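PDB 4MK3: glutathione S-transferase from Cupriavidus metallidurans, which probably catalyses the conjugation of glutathione to electrophilic substrates and is seen here with glutathione sulfinic acid bound. Local coordinates for residues A[101-106]-A[174-179]. Residues are numbered along the deposited sequence; the frame is centred on the assembly and turned at random.
Sequences LIPQGS and HYTLAD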
loop_
_atom_site.group_PDB
_atom_site.type_symbol
_atom_site.label_atom_id
_atom_site.label_comp_id
_atom_site.label_asym_id
_atom_site.label_seq_id
_atom_site.Cartn_x
_atom_site.Cartn_y
_atom_site.Cartn_z
ATOM N N LEU A 101 -1.479 3.945 18.972
ATOM C CA LEU A 101 -1.764 2.734 18.190
ATOM C C LEU A 101 -0.587 2.179 17.414
ATOM O O LEU A 101 -0.636 1.049 16.930
ATOM C CB LEU A 101 -2.900 3.000 17.214
ATOM C CG LEU A 101 -4.242 3.273 17.873
ATOM C CD1 LEU A 101 -5.285 3.666 16.812
ATOM C CD2 LEU A 101 -4.742 2.096 18.685
ATOM N N ILE A 102 0.475 2.952 17.282
ATOM C CA ILE A 102 1.684 2.478 16.630
ATOM C C ILE A 102 2.818 2.606 17.642
ATOM O O ILE A 102 3.111 3.716 18.120
ATOM C CB ILE A 102 2.014 3.242 15.344
ATOM C CG1 ILE A 102 0.818 3.231 14.381
ATOM C CG2 ILE A 102 3.230 2.615 14.658
ATOM C CD1 ILE A 102 1.010 4.086 13.141
ATOM N N PRO A 103 3.466 1.488 17.996
ATOM C CA PRO A 103 4.527 1.520 19.012
ATOM C C PRO A 103 5.736 2.360 18.640
ATOM O O PRO A 103 5.980 2.570 17.455
ATOM C CB PRO A 103 4.940 0.045 19.122
ATOM C CG PRO A 103 3.762 -0.696 18.686
ATOM C CD PRO A 103 3.145 0.109 17.601
ATOM N N GLN A 104 6.486 2.792 19.659
ATOM C CA GLN A 104 7.729 3.538 19.490
ATOM C C GLN A 104 8.890 2.715 18.931
ATOM O O GLN A 104 9.662 3.208 18.111
ATOM C CB GLN A 104 8.189 4.112 20.840
ATOM C CG GLN A 104 7.226 5.088 21.482
ATOM C CD GLN A 104 7.140 6.432 20.770
ATOM O OE1 GLN A 104 6.207 7.198 21.010
ATOM N NE2 GLN A 104 8.108 6.731 19.901
ATOM N N GLY A 105 9.065 1.488 19.410
ATOM C CA GLY A 105 10.237 0.713 19.020
ATOM C C GLY A 105 10.223 0.334 17.545
ATOM O O GLY A 105 9.177 0.013 17.025
ATOM N N SER A 106 11.382 0.374 16.887
ATOM C CA SER A 106 11.509 0.054 15.466
ATOM C C SER A 106 11.050 -1.379 15.153
ATOM O O SER A 106 10.372 -1.637 14.170
ATOM C CB SER A 106 12.970 0.261 15.050
ATOM O OG SER A 106 13.242 -0.284 13.773
ATOM N N HIS A 174 -1.258 -5.531 23.942
ATOM C CA HIS A 174 -1.906 -4.256 23.643
ATOM C C HIS A 174 -2.533 -4.191 22.295
ATOM O O HIS A 174 -2.018 -4.712 21.324
ATOM C CB HIS A 174 -0.899 -3.117 23.733
ATOM C CG HIS A 174 -0.588 -2.728 25.136
ATOM N ND1 HIS A 174 0.209 -3.496 25.962
ATOM C CD2 HIS A 174 -1.002 -1.682 25.889
ATOM C CE1 HIS A 174 0.289 -2.927 27.146
ATOM N NE2 HIS A 174 -0.431 -1.820 27.128
ATOM N N TYR A 175 -3.660 -3.484 22.263
ATOM C CA TYR A 175 -4.361 -3.113 21.035
ATOM C C TYR A 175 -3.547 -2.084 20.260
ATOM O O TYR A 175 -3.093 -1.087 20.829
ATOM C CB TYR A 175 -5.686 -2.510 21.450
ATOM C CG TYR A 175 -6.651 -2.021 20.383
ATOM C CD1 TYR A 175 -7.438 -2.894 19.658
ATOM C CD2 TYR A 175 -6.827 -0.671 20.180
ATOM C CE1 TYR A 175 -8.351 -2.431 18.743
ATOM C CE2 TYR A 175 -7.743 -0.200 19.262
ATOM C CZ TYR A 175 -8.507 -1.092 18.562
ATOM O OH TYR A 175 -9.455 -0.639 17.682
ATOM N N THR A 176 -3.363 -2.363 18.977
ATOM C CA THR A 176 -2.593 -1.502 18.084
ATOM C C THR A 176 -3.289 -1.388 16.736
ATOM O O THR A 176 -4.334 -1.984 16.473
ATOM C CB THR A 176 -1.179 -2.084 17.813
ATOM O OG1 THR A 176 -1.298 -3.289 17.046
ATOM C CG2 THR A 176 -0.400 -2.343 19.103
ATOM N N LEU A 177 -2.665 -0.609 15.861
ATOM C CA LEU A 177 -3.140 -0.503 14.491
ATOM C C LEU A 177 -3.227 -1.862 13.802
ATOM O O LEU A 177 -4.030 -2.037 12.884
ATOM C CB LEU A 177 -2.209 0.438 13.720
ATOM C CG LEU A 177 -2.513 0.675 12.235
ATOM C CD1 LEU A 177 -3.886 1.292 12.036
ATOM C CD2 LEU A 177 -1.439 1.576 11.626
ATOM N N ALA A 178 -2.410 -2.838 14.218
ATOM C CA ALA A 178 -2.535 -4.169 13.664
ATOM C C ALA A 178 -3.943 -4.724 13.841
ATOM O O ALA A 178 -4.550 -5.266 12.898
ATOM C CB ALA A 178 -1.509 -5.107 14.311
ATOM N N ASP A 179 -4.455 -4.594 15.061
ATOM C CA ASP A 179 -5.797 -5.072 15.366
ATOM C C ASP A 179 -6.857 -4.314 14.610
ATOM O O ASP A 179 -7.812 -4.911 14.096
ATOM C CB ASP A 179 -6.002 -4.963 16.876
ATOM C CG ASP A 179 -4.931 -5.691 17.624
ATOM O OD1 ASP A 179 -4.919 -6.952 17.588
ATOM O OD2 ASP A 179 -4.064 -5.004 18.206
#
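Leu101 lays its CD2 methyl against the Tyr175 ring, 3.8 Å from CD2 of the tyrosine and as near to its CE2; the two side chains run alongside each other, and the methyl meets the ring obliquely. Leucine suits this buried place because its branched, apolar end meets carbon here. Separately, Leu177 N donates to Leu101 O at 2.8 Å with a nearly straight N-H...O angle of 167°. That amide belongs to the first turn of helix 177-192, where no earlier carbonyl of the helix can take it, so the loop supplies one. Farther along, Ile102 and Leu177 point the same way, with CD1 of the isoleucine 3.8 Å from CD2 of the leucine, apolar branches fit for burial.

Thr176 is the N-cap and, with Asp179, forms a capping box. Threonine offers a short hydroxyl for capping, while its CB packs 3.3 Å from Leu101 O. Its chi1 of 68° turns OG1 toward the first turn, where it accepts from Ala178 N at 3.1 Å in a bent bond (136°). Aspartate's carboxylate answers with a straighter one, OD2 of Asp179 taking Thr176 N through its anti lone pair at 2.8 Å. A valine here would probably leave Ala178 N without its capping acceptor and weaken the start of the helix.

Asp93 of helix 85-94 accepts from Leu101 N and Ile102 N, one on each carboxylate oxygen, tying the loop to that helix. Val40 of helix 32-44 touches both Leu101 and Leu177, and Val112 of helix 106-134 touches Pro103 and Thr176, placing the contact where the loop joining the thioredoxin-like and all-helical domains of the GST fold meets the start of helix 177-192.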